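Local coordinates for protein E (Haemophilus influenzae, PDB 3ZH5) that acts as a multifunctional surface adhesin, binding host epithelial cells and the host proteins vitronectin, laminin and plasminogen, which aids serum resistance and immune evasion, at residues I17-N22 with D113-N118; E38-H43 with L73-Y78; S66-K71 with W92-R97; Q82-F87 with K101-H106. One frame throughout, in Å; residues are numbered along the deposited sequence.

Contact 1 of 4, residues I17-N22 with D113-N118; sequences IRLVKN and DTTLYN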
# COMPACT_ATOMS: atom_id res chain seq x y z
N ILE A 17 7.37 -5.65 2.75
CA ILE A 17 7.44 -6.73 1.84
C ILE A 17 7.37 -6.10 0.44
O ILE A 17 6.38 -5.46 0.07
CB ILE A 17 6.29 -7.69 2.01
CG1 ILE A 17 6.19 -8.22 3.46
CG2 ILE A 17 6.45 -8.85 1.02
CD1 ILE A 17 5.04 -9.19 3.63
N ARG A 18 8.41 -6.30 -0.35
CA ARG A 18 8.46 -5.70 -1.68
C ARG A 18 7.67 -6.55 -2.66
O ARG A 18 7.70 -7.77 -2.61
CB ARG A 18 9.92 -5.54 -2.11
CG ARG A 18 10.16 -5.08 -3.51
CD ARG A 18 11.68 -5.04 -3.73
NE ARG A 18 12.25 -3.78 -3.25
CZ ARG A 18 13.46 -3.64 -2.74
NH1 ARG A 18 14.27 -4.69 -2.61
NH2 ARG A 18 13.87 -2.44 -2.34
N LEU A 19 6.91 -5.91 -3.54
CA LEU A 19 6.09 -6.68 -4.46
C LEU A 19 6.75 -6.84 -5.79
O LEU A 19 7.60 -6.06 -6.19
CB LEU A 19 4.73 -5.99 -4.67
CG LEU A 19 4.03 -5.89 -3.31
CD1 LEU A 19 2.64 -5.33 -3.41
CD2 LEU A 19 4.02 -7.27 -2.61
N VAL A 20 6.28 -7.84 -6.51
CA VAL A 20 6.67 -8.05 -7.90
C VAL A 20 6.13 -6.90 -8.78
O VAL A 20 5.08 -6.32 -8.51
CB VAL A 20 6.13 -9.43 -8.36
CG1 VAL A 20 6.06 -9.53 -9.84
CG2 VAL A 20 6.99 -10.52 -7.78
N LYS A 21 6.89 -6.55 -9.80
CA LYS A 21 6.51 -5.55 -10.78
C LYS A 21 6.69 -4.11 -10.33
O LYS A 21 6.62 -3.20 -11.15
CB LYS A 21 5.08 -5.78 -11.30
CG LYS A 21 4.94 -7.01 -12.21
CD LYS A 21 3.62 -7.04 -12.97
CE LYS A 21 3.53 -8.28 -13.88
NZ LYS A 21 2.71 -8.00 -15.10
N ASN A 22 6.89 -3.86 -9.04
CA ASN A 22 7.27 -2.52 -8.66
C ASN A 22 8.17 -2.57 -7.42
O ASN A 22 7.67 -2.76 -6.31
CB ASN A 22 6.00 -1.69 -8.41
CG ASN A 22 6.31 -0.23 -8.11
OD1 ASN A 22 7.47 0.13 -7.89
ND2 ASN A 22 5.28 0.61 -8.09
N ASP A 113 -1.02 -11.67 -12.53
CA ASP A 113 0.06 -10.99 -13.21
C ASP A 113 -0.01 -9.49 -13.03
O ASP A 113 0.08 -8.71 -13.98
CB ASP A 113 0.06 -11.30 -14.69
CG ASP A 113 1.40 -11.06 -15.30
OD1 ASP A 113 2.38 -11.27 -14.55
OD2 ASP A 113 1.47 -10.66 -16.48
N THR A 114 -0.23 -9.08 -11.79
CA THR A 114 -0.42 -7.66 -11.47
C THR A 114 0.16 -7.44 -10.07
O THR A 114 0.30 -8.40 -9.32
CB THR A 114 -1.91 -7.18 -11.43
OG1 THR A 114 -2.53 -7.71 -10.25
CG2 THR A 114 -2.69 -7.63 -12.65
N THR A 115 0.47 -6.20 -9.74
CA THR A 115 1.24 -5.95 -8.53
C THR A 115 0.41 -6.32 -7.32
O THR A 115 0.90 -6.91 -6.33
CB THR A 115 1.72 -4.50 -8.38
OG1 THR A 115 2.58 -4.16 -9.47
CG2 THR A 115 2.49 -4.35 -7.09
N LEU A 116 -0.86 -5.96 -7.35
CA LEU A 116 -1.64 -6.18 -6.15
C LEU A 116 -2.05 -7.64 -6.00
O LEU A 116 -2.26 -8.12 -4.87
CB LEU A 116 -2.81 -5.21 -6.11
CG LEU A 116 -2.32 -3.84 -5.63
CD1 LEU A 116 -3.41 -2.77 -5.70
CD2 LEU A 116 -1.83 -3.99 -4.22
N TYR A 117 -2.12 -8.37 -7.10
CA TYR A 117 -2.39 -9.79 -7.01
C TYR A 117 -1.26 -10.48 -6.26
O TYR A 117 -1.54 -11.35 -5.45
CB TYR A 117 -2.52 -10.37 -8.40
CG TYR A 117 -2.93 -11.83 -8.48
CD1 TYR A 117 -1.97 -12.84 -8.44
CD2 TYR A 117 -4.26 -12.19 -8.67
CE1 TYR A 117 -2.34 -14.17 -8.56
CE2 TYR A 117 -4.63 -13.52 -8.78
CZ TYR A 117 -3.68 -14.50 -8.72
OH TYR A 117 -4.04 -15.83 -8.84
N ASN A 118 0.01 -10.10 -6.52
CA ASN A 118 1.15 -10.65 -5.77
C ASN A 118 1.02 -10.39 -4.29
O ASN A 118 1.34 -11.27 -3.44
CB ASN A 118 2.49 -10.07 -6.33
CG ASN A 118 3.75 -10.63 -5.65
OD1 ASN A 118 4.59 -9.86 -5.15
ND2 ASN A 118 3.93 -11.97 -5.66

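Contact 2 of 4, residues E38-H43 with L73-Y78; sequences EPQIVH and LNCANY. With EDO (1,2-ethanediol), chain C.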
# COMPACT_ATOMS: atom_id res chain seq x y z
N GLU A 38 -14.47 -12.64 10.32
CA GLU A 38 -14.26 -13.37 9.09
C GLU A 38 -12.71 -13.43 8.78
O GLU A 38 -12.15 -12.49 8.19
CB GLU A 38 -15.06 -12.70 7.97
CG GLU A 38 -14.87 -13.34 6.61
CD GLU A 38 -14.73 -14.84 6.70
OE1 GLU A 38 -15.75 -15.51 6.99
OE2 GLU A 38 -13.59 -15.35 6.53
N PRO A 39 -12.03 -14.49 9.23
CA PRO A 39 -10.57 -14.51 9.15
C PRO A 39 -10.07 -14.42 7.76
O PRO A 39 -8.88 -14.22 7.67
CB PRO A 39 -10.20 -15.89 9.70
CG PRO A 39 -11.32 -16.18 10.67
CD PRO A 39 -12.53 -15.66 9.97
N GLN A 40 -10.90 -14.57 6.73
CA GLN A 40 -10.43 -14.47 5.34
C GLN A 40 -10.24 -13.01 4.93
O GLN A 40 -9.67 -12.71 3.88
CB GLN A 40 -11.41 -15.19 4.40
CG GLN A 40 -11.25 -16.73 4.35
CD GLN A 40 -9.95 -17.16 3.65
OE1 GLN A 40 -8.86 -16.79 4.09
NE2 GLN A 40 -10.07 -17.91 2.55
N ILE A 41 -10.70 -12.09 5.79
CA ILE A 41 -10.66 -10.69 5.45
C ILE A 41 -9.46 -10.05 6.13
O ILE A 41 -9.28 -10.19 7.33
CB ILE A 41 -12.01 -9.99 5.83
CG1 ILE A 41 -13.10 -10.44 4.86
CG2 ILE A 41 -11.88 -8.48 5.71
CD1 ILE A 41 -14.43 -9.78 5.08
N VAL A 42 -8.57 -9.41 5.37
CA VAL A 42 -7.37 -8.85 5.98
C VAL A 42 -7.21 -7.42 5.61
O VAL A 42 -7.25 -7.08 4.43
CB VAL A 42 -6.07 -9.62 5.53
CG1 VAL A 42 -4.87 -9.11 6.28
CG2 VAL A 42 -6.24 -11.11 5.73
N HIS A 43 -6.93 -6.59 6.61
CA HIS A 43 -6.66 -5.17 6.41
C HIS A 43 -5.16 -4.91 6.43
O HIS A 43 -4.42 -5.49 7.27
CB HIS A 43 -7.28 -4.27 7.50
CG HIS A 43 -8.78 -4.33 7.61
ND1 HIS A 43 -9.52 -3.24 7.99
CD2 HIS A 43 -9.67 -5.34 7.46
CE1 HIS A 43 -10.81 -3.56 8.02
NE2 HIS A 43 -10.92 -4.83 7.69
N LEU A 73 -8.46 -6.62 1.97
CA LEU A 73 -8.47 -7.79 1.10
C LEU A 73 -9.38 -8.90 1.60
O LEU A 73 -9.28 -9.33 2.75
CB LEU A 73 -7.02 -8.31 0.92
CG LEU A 73 -6.84 -9.65 0.22
CD1 LEU A 73 -7.15 -9.44 -1.26
CD2 LEU A 73 -5.39 -10.17 0.42
N ASN A 74 -10.22 -9.41 0.72
CA ASN A 74 -10.91 -10.66 0.96
C ASN A 74 -10.23 -11.85 0.24
O ASN A 74 -10.27 -11.96 -0.98
CB ASN A 74 -12.36 -10.53 0.51
CG ASN A 74 -13.20 -11.72 0.93
OD1 ASN A 74 -12.69 -12.68 1.51
ND2 ASN A 74 -14.49 -11.63 0.69
N CYS A 75 -9.62 -12.74 1.01
CA CYS A 75 -8.83 -13.85 0.46
C CYS A 75 -9.69 -14.91 -0.21
O CYS A 75 -9.18 -15.73 -0.96
CB CYS A 75 -7.96 -14.52 1.55
SG CYS A 75 -6.65 -13.45 2.10
N ALA A 76 -10.99 -14.90 0.05
CA ALA A 76 -11.88 -15.91 -0.53
C ALA A 76 -12.23 -15.60 -2.01
O ALA A 76 -12.50 -16.51 -2.81
CB ALA A 76 -13.14 -16.04 0.29
N ASN A 77 -12.27 -14.33 -2.38
CA ASN A 77 -12.63 -13.95 -3.75
C ASN A 77 -11.68 -12.94 -4.35
O ASN A 77 -11.89 -12.46 -5.46
CB ASN A 77 -14.08 -13.44 -3.80
CG ASN A 77 -14.33 -12.28 -2.85
OD1 ASN A 77 -13.40 -11.63 -2.35
ND2 ASN A 77 -15.61 -11.99 -2.61
N TYR A 78 -10.61 -12.63 -3.62
CA TYR A 78 -9.61 -11.66 -4.06
C TYR A 78 -10.23 -10.30 -4.45
O TYR A 78 -9.78 -9.63 -5.37
CB TYR A 78 -8.78 -12.24 -5.22
CG TYR A 78 -7.56 -13.07 -4.81
CD1 TYR A 78 -7.62 -13.96 -3.75
CD2 TYR A 78 -6.36 -12.98 -5.52
CE1 TYR A 78 -6.51 -14.71 -3.37
CE2 TYR A 78 -5.25 -13.72 -5.15
CZ TYR A 78 -5.34 -14.59 -4.08
OH TYR A 78 -4.25 -15.33 -3.69
C1 EDO C . -14.72 -5.44 6.22
O1 EDO C . -15.71 -5.96 5.31
C2 EDO C . -14.48 -6.41 7.37
O2 EDO C . -13.15 -6.28 7.93

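Contact 3 of 4, residues S66-K71 with W92-R97; sequences SVRQYK and WGQGLR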
# COMPACT_ATOMS: atom_id res chain seq x y z
N SER A 66 6.46 9.51 -0.10
CA SER A 66 5.79 8.22 -0.15
C SER A 66 4.29 8.37 0.04
O SER A 66 3.80 9.43 0.40
CB SER A 66 6.39 7.25 0.90
OG SER A 66 6.09 7.69 2.25
N VAL A 67 3.57 7.30 -0.27
CA VAL A 67 2.13 7.26 -0.09
C VAL A 67 1.81 6.03 0.71
O VAL A 67 2.37 4.97 0.50
CB VAL A 67 1.44 7.12 -1.45
CG1 VAL A 67 -0.05 7.36 -1.30
CG2 VAL A 67 2.04 8.12 -2.41
N ARG A 68 0.88 6.15 1.65
CA ARG A 68 0.40 5.00 2.38
C ARG A 68 -1.07 4.82 2.04
O ARG A 68 -1.86 5.76 2.16
CB ARG A 68 0.61 5.28 3.87
CG ARG A 68 0.24 4.18 4.84
CD ARG A 68 0.70 4.54 6.25
NE ARG A 68 2.14 4.35 6.52
CZ ARG A 68 2.69 3.19 6.85
NH1 ARG A 68 1.95 2.09 6.91
NH2 ARG A 68 3.97 3.12 7.12
N GLN A 69 -1.47 3.62 1.63
CA GLN A 69 -2.85 3.38 1.26
C GLN A 69 -3.42 2.23 2.04
O GLN A 69 -2.87 1.13 2.03
CB GLN A 69 -2.96 3.06 -0.21
CG GLN A 69 -2.67 4.27 -1.05
CD GLN A 69 -2.86 4.00 -2.51
OE1 GLN A 69 -2.33 3.04 -3.07
NE2 GLN A 69 -3.60 4.87 -3.15
N TYR A 70 -4.54 2.50 2.69
CA TYR A 70 -5.25 1.49 3.46
C TYR A 70 -6.04 0.60 2.55
O TYR A 70 -6.94 1.07 1.81
CB TYR A 70 -6.20 2.21 4.39
CG TYR A 70 -6.80 1.36 5.50
CD1 TYR A 70 -7.55 0.23 5.22
CD2 TYR A 70 -6.62 1.71 6.82
CE1 TYR A 70 -8.09 -0.55 6.26
CE2 TYR A 70 -7.15 0.95 7.85
CZ TYR A 70 -7.90 -0.18 7.57
OH TYR A 70 -8.41 -0.94 8.64
N LYS A 71 -5.73 -0.68 2.59
CA LYS A 71 -6.43 -1.69 1.79
C LYS A 71 -7.19 -2.69 2.67
O LYS A 71 -6.76 -2.98 3.78
CB LYS A 71 -5.42 -2.50 0.97
CG LYS A 71 -4.52 -1.63 0.11
CD LYS A 71 -5.28 -0.96 -1.04
CE LYS A 71 -4.27 -0.48 -2.09
NZ LYS A 71 -4.87 0.38 -3.11
N TRP A 92 8.73 5.40 3.19
CA TRP A 92 8.17 4.40 4.11
C TRP A 92 6.89 4.86 4.83
O TRP A 92 6.51 4.34 5.87
CB TRP A 92 9.24 3.95 5.13
CG TRP A 92 10.54 3.46 4.48
CD1 TRP A 92 11.77 4.02 4.61
CD2 TRP A 92 10.69 2.33 3.61
NE1 TRP A 92 12.70 3.30 3.88
CE2 TRP A 92 12.06 2.27 3.25
CE3 TRP A 92 9.81 1.37 3.10
CZ2 TRP A 92 12.57 1.27 2.38
CZ3 TRP A 92 10.32 0.38 2.24
CH2 TRP A 92 11.69 0.35 1.89
N GLY A 93 6.19 5.81 4.21
CA GLY A 93 4.91 6.26 4.71
C GLY A 93 4.99 6.84 6.13
O GLY A 93 4.18 6.49 6.98
N GLN A 94 5.97 7.72 6.36
CA GLN A 94 6.24 8.30 7.68
C GLN A 94 6.46 9.78 7.47
O GLN A 94 6.79 10.21 6.36
CB GLN A 94 7.56 7.76 8.27
CG GLN A 94 7.75 6.26 8.22
CD GLN A 94 6.93 5.53 9.25
OE1 GLN A 94 6.50 6.11 10.24
NE2 GLN A 94 6.70 4.24 9.02
N GLY A 95 6.33 10.55 8.56
CA GLY A 95 6.69 11.96 8.57
C GLY A 95 5.49 12.86 8.48
O GLY A 95 4.40 12.53 8.97
N LEU A 96 5.66 14.02 7.85
CA LEU A 96 4.58 15.00 7.78
C LEU A 96 3.56 14.55 6.75
O LEU A 96 3.91 14.22 5.61
CB LEU A 96 5.09 16.39 7.41
CG LEU A 96 3.99 17.47 7.41
CD1 LEU A 96 3.52 17.78 8.83
CD2 LEU A 96 4.45 18.74 6.71
N ARG A 97 2.29 14.56 7.15
CA ARG A 97 1.23 13.92 6.40
C ARG A 97 0.30 14.91 5.70
O ARG A 97 0.05 16.00 6.20
CB ARG A 97 0.41 13.08 7.37
CG ARG A 97 -0.70 12.28 6.70
CD ARG A 97 -1.60 11.61 7.70
NE ARG A 97 -2.45 12.57 8.38
CZ ARG A 97 -3.52 13.14 7.83
NH1 ARG A 97 -3.86 12.83 6.59
NH2 ARG A 97 -4.25 14.02 8.53

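Contact 4 of 4, residues Q82-F87 with K101-H106; sequences QVRTDF and KKQKKH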
# COMPACT_ATOMS: atom_id res chain seq x y z
N GLN A 82 -9.81 -0.24 -1.82
CA GLN A 82 -9.00 0.94 -1.51
C GLN A 82 -9.84 1.81 -0.60
O GLN A 82 -10.93 2.25 -1.00
CB GLN A 82 -8.62 1.69 -2.78
CG GLN A 82 -8.09 3.13 -2.61
CD GLN A 82 -6.83 3.31 -1.81
OE1 GLN A 82 -5.97 2.42 -1.73
NE2 GLN A 82 -6.68 4.50 -1.25
N VAL A 83 -9.33 2.07 0.60
CA VAL A 83 -10.09 2.80 1.62
C VAL A 83 -9.64 4.24 1.77
O VAL A 83 -10.46 5.16 1.91
CB VAL A 83 -9.97 2.10 3.00
CG1 VAL A 83 -10.55 2.95 4.12
CG2 VAL A 83 -10.66 0.75 2.89
N ARG A 84 -8.34 4.46 1.81
CA ARG A 84 -7.85 5.83 1.94
C ARG A 84 -6.38 5.95 1.59
O ARG A 84 -5.63 4.94 1.50
CB ARG A 84 -8.11 6.42 3.32
CG ARG A 84 -7.15 6.00 4.38
CD ARG A 84 -7.32 6.77 5.67
NE ARG A 84 -6.72 8.11 5.62
CZ ARG A 84 -7.38 9.26 5.75
NH1 ARG A 84 -8.70 9.27 5.97
NH2 ARG A 84 -6.73 10.42 5.69
N THR A 85 -6.01 7.21 1.33
CA THR A 85 -4.69 7.57 0.89
C THR A 85 -4.15 8.72 1.70
O THR A 85 -4.83 9.70 1.92
CB THR A 85 -4.70 8.02 -0.58
OG1 THR A 85 -5.10 6.92 -1.40
CG2 THR A 85 -3.34 8.49 -0.99
N ASP A 86 -2.91 8.55 2.17
CA ASP A 86 -2.21 9.60 2.88
C ASP A 86 -0.86 9.81 2.23
O ASP A 86 -0.19 8.84 1.85
CB ASP A 86 -2.04 9.19 4.35
CG ASP A 86 -3.36 9.20 5.12
OD1 ASP A 86 -3.86 10.32 5.39
OD2 ASP A 86 -3.90 8.10 5.44
N PHE A 87 -0.45 11.06 2.09
CA PHE A 87 0.87 11.35 1.55
C PHE A 87 1.81 11.71 2.68
O PHE A 87 1.40 12.34 3.63
CB PHE A 87 0.82 12.50 0.56
CG PHE A 87 -0.10 12.25 -0.60
CD1 PHE A 87 0.31 11.47 -1.67
CD2 PHE A 87 -1.36 12.81 -0.63
CE1 PHE A 87 -0.52 11.25 -2.73
CE2 PHE A 87 -2.19 12.58 -1.69
CZ PHE A 87 -1.77 11.80 -2.75
N LYS A 101 -9.26 15.97 0.50
CA LYS A 101 -10.53 16.19 1.21
C LYS A 101 -11.44 14.98 1.03
O LYS A 101 -11.86 14.35 2.00
CB LYS A 101 -11.22 17.46 0.70
CG LYS A 101 -10.55 18.75 1.14
CD LYS A 101 -10.82 19.93 0.18
CE LYS A 101 -10.01 19.79 -1.11
NZ LYS A 101 -9.98 21.04 -1.93
N LYS A 102 -11.75 14.65 -0.22
CA LYS A 102 -12.54 13.46 -0.50
C LYS A 102 -11.64 12.27 -0.80
O LYS A 102 -10.72 12.35 -1.61
CB LYS A 102 -13.52 13.70 -1.66
CG LYS A 102 -14.69 12.71 -1.69
CD LYS A 102 -15.99 13.40 -2.08
CE LYS A 102 -17.12 12.41 -2.29
NZ LYS A 102 -18.38 13.12 -2.72
N GLN A 103 -11.88 11.18 -0.10
CA GLN A 103 -11.16 9.95 -0.35
C GLN A 103 -11.96 9.18 -1.38
O GLN A 103 -13.17 8.97 -1.23
CB GLN A 103 -11.02 9.15 0.95
CG GLN A 103 -10.09 9.79 1.98
CD GLN A 103 -8.63 9.58 1.64
OE1 GLN A 103 -8.31 8.74 0.82
NE2 GLN A 103 -7.75 10.35 2.27
N LYS A 104 -11.27 8.78 -2.44
CA LYS A 104 -11.90 8.00 -3.50
C LYS A 104 -11.73 6.56 -3.19
O LYS A 104 -10.61 6.10 -2.97
CB LYS A 104 -11.28 8.34 -4.85
CG LYS A 104 -11.97 9.50 -5.55
CD LYS A 104 -13.43 9.12 -5.88
CE LYS A 104 -14.44 10.13 -5.34
NZ LYS A 104 -14.50 11.38 -6.16
N LYS A 105 -12.83 5.84 -3.11
CA LYS A 105 -12.82 4.46 -2.65
C LYS A 105 -13.30 3.60 -3.82
O LYS A 105 -14.05 4.05 -4.70
CB LYS A 105 -13.73 4.23 -1.37
CG LYS A 105 -13.37 5.07 -0.16
CD LYS A 105 -14.59 5.17 0.87
CE LYS A 105 -14.37 6.22 1.97
NZ LYS A 105 -12.95 6.03 2.57
N HIS A 106 -12.79 2.38 -3.89
CA HIS A 106 -13.31 1.42 -4.85
C HIS A 106 -12.85 0.04 -4.43
O HIS A 106 -11.89 -0.08 -3.71
CB HIS A 106 -12.74 1.75 -6.25
CG HIS A 106 -11.24 1.77 -6.33
ND1 HIS A 106 -10.48 0.62 -6.46
CD2 HIS A 106 -10.35 2.80 -6.30
CE1 HIS A 106 -9.21 0.94 -6.50
NE2 HIS A 106 -9.09 2.25 -6.42
O HOH W 1 -8.78 6.61 -1.38

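Contact 1 of 4, residues I17-N22 with D113-N118
N118 and V20 meet at about a right angle: the amide oxygen of N118 reaches past the valine side chain to its backbone. V20 N donates to N118 OD1 over 3.0 Å with an N-H...O angle of 173°, straight at the hydrogen, although the donor stands 45° out of the amide carbonyl plane. The N118 side chain gets there with CG anti to the backbone N (chi1 -178°). Its other branch, ND2, is hydrogen-bonded to a bound glycerol, so both ends of the amide are engaged.

T115 presents two different branches. Its methyl CG2 lies 3.7 Å from L19 CB, with the two side chains crossing near-perpendicularly, while OG1 makes a weak, 3.4 Å hydrogen bond to V20 O. K21 passes T115 with its CB near OG1, stays extended until its last torsion, and there bends to bring NZ to D113. NZ bonds D113 O at 2.9 Å and forms a salt bridge to D113 OD2 at 3.2 Å, across the aspartate side chain.

The type II turn from L19 to N22 meets the first turn of helix 115-128, whose N-cap is T114: its OG1 accepts from Y117 N and is also hydrogen-bonded to T111 O. Strand 16-19 pairs with strand 25-34, and L19 and L116 both touch Y25 of that strand, joining helix start and sheet edge.

Contact 2 of 4, residues E38-H43 with L73-Y78
Q40 folds its side chain over the start of the turn at C75. CG lies beside the backbone N, and a bend at chi2 (-70°) turns the amide back across the neighbouring chain, with OE1 3.5 Å from C75 CB. The main chains are joined as well: C75 N donates to Q40 O at 2.9 Å, nearly straight at 172°.

Next along the strands, I41 and N74 form an antiparallel non-hydrogen-bonded pair. N74 holds CG anti to the backbone N (chi1 -171°), which puts OD1 4.1 Å from I41 CG1 and within reach of A76 N, from which it accepts at 3.2 Å as an Asx turn, the donor well above the amide plane. I41 CG2 sits 3.4 Å from O2 of a bound 1,2-ethanediol, to which H43 NE2 donates at 2.7 Å. V42 and L73, the hydrogen-bonded pair, exchange two backbone bonds and turn their side chains to the sheet's other face.

C75 SG, 4.3 Å from V42 CG2, is tied by a disulfide to C124 of helix 115-128. That helix lies over the V42 and L73 face, where V42 touches I123 and L73 touches A120; strand 25-34 flanks strand 41-50.

Contact 3 of 4, residues S66-K71 with W92-R97
R68 and G93 bring their CA atoms within 5.2 Å where segment 66-71 of strand 64-74 passes a loop that is not paired with it in a sheet. W92 and G93 both have positive phi, 70° and 60°, a local course consistent with G93 N facing S66 and the carbonyls of W92 and G93 facing R68. Further on, the chain turns a corner at G95 and L96.

Side chains of the strand read these backbone groups. S66 OG, placed between its own backbone N and carbonyl carbon, accepts from G93 N at 2.7 Å, although the N-H...O angle is bent to 136°. The same hydroxyl is also hydrogen-bonded to E90 O. R68 extends toward the loop with CG anti to the backbone N and a bend at chi3. Its NE donates to G93 O at 3.0 Å, meeting a lone pair in the carbonyl plane, and the oxygen lies at the guanidinium edge, nearly coplanar with it. NH2 adds weak bonds to W92 O, 3.1 Å away, and to G93 O.

R68 NH1 is committed elsewhere, in salt bridges to D28 and D45. These two acids would balance the arginine's charge and probably help to hold its guanidinium in orientation, while NE bonds the G93 carbonyl well. Across this contact the strand's polar side chains thus bind the loop through its main chain.

Contact 4 of 4, residues Q82-F87 with K101-H106
Backbone pairing joins Q82 and H106, an antiparallel hydrogen-bonded pair. Q82 N donates to H106 O at 2.8 Å, while the return bond from H106 N to Q82 O is weak at 3.4 Å. Beyond this pair, side chains take over the bonding.

The chief side-chain hydrogen bonds come from Q103, whose amide imitates a strand neighbour. OE1 accepts from T85 N at 2.8 Å and NE2 donates to T85 O at 3.0 Å, the second bond straight at 168° and close to the amide plane. A bend at chi2 (-78°) turns the amide alongside the main chain of T85. K105 contributes another bond, its NZ meeting V83 O at 2.7 Å in the carbonyl plane. A water accepts from Q82 NE2 and donates to Q103 OE1 and K104 O; Q82 OE1 is hydrogen-bonded to K71 NZ.

Contacts with flat groups are of two sorts. Q82 CB sits over one face of the H106 imidazole, a CH-pi contact 3.9 Å from the ring centroid. Q103 NE2 lies over one face of the R84 guanidinium, offset toward its rim and 3.6 Å from R84 NH2, with the two planes 41° apart.

The charged interaction lies within the strand. R84 grips D86 side-on, NE to OD2 at 2.8 Å and NH2 to OD1, both oxygens met on their syn sides. D86 also has a salt bridge to R97, so its charge is shared by two arginines. This pairing probably fixes the guanidinium with one face toward Q103 NE2, whose amide satisfies both backbone polar groups of T85 where the two segments no longer pair as strands.

In the fold
Contact 1 closes the longest loop of the four and encloses the other three; contacts 2 and 3 interlock in sequence, as do contacts 3 and 4, while contact 2 closes before contact 4 opens. All reach one antiparallel sheet. Contacts 2 and 3 share strand 64-74 although their centres are about 22 Å apart, and H43 probably hydrogen-bonds Y70 between them. Contacts 3 and 4, about 12 Å apart between centres, touch where neighbouring strands 64-74 and 79-88 run together. Contacts 1 and 2 meet through Y117 of helix 115-128 and Y78. The adhesin is thus a compact single chain whose sheet carries both the helix and the connecting loops.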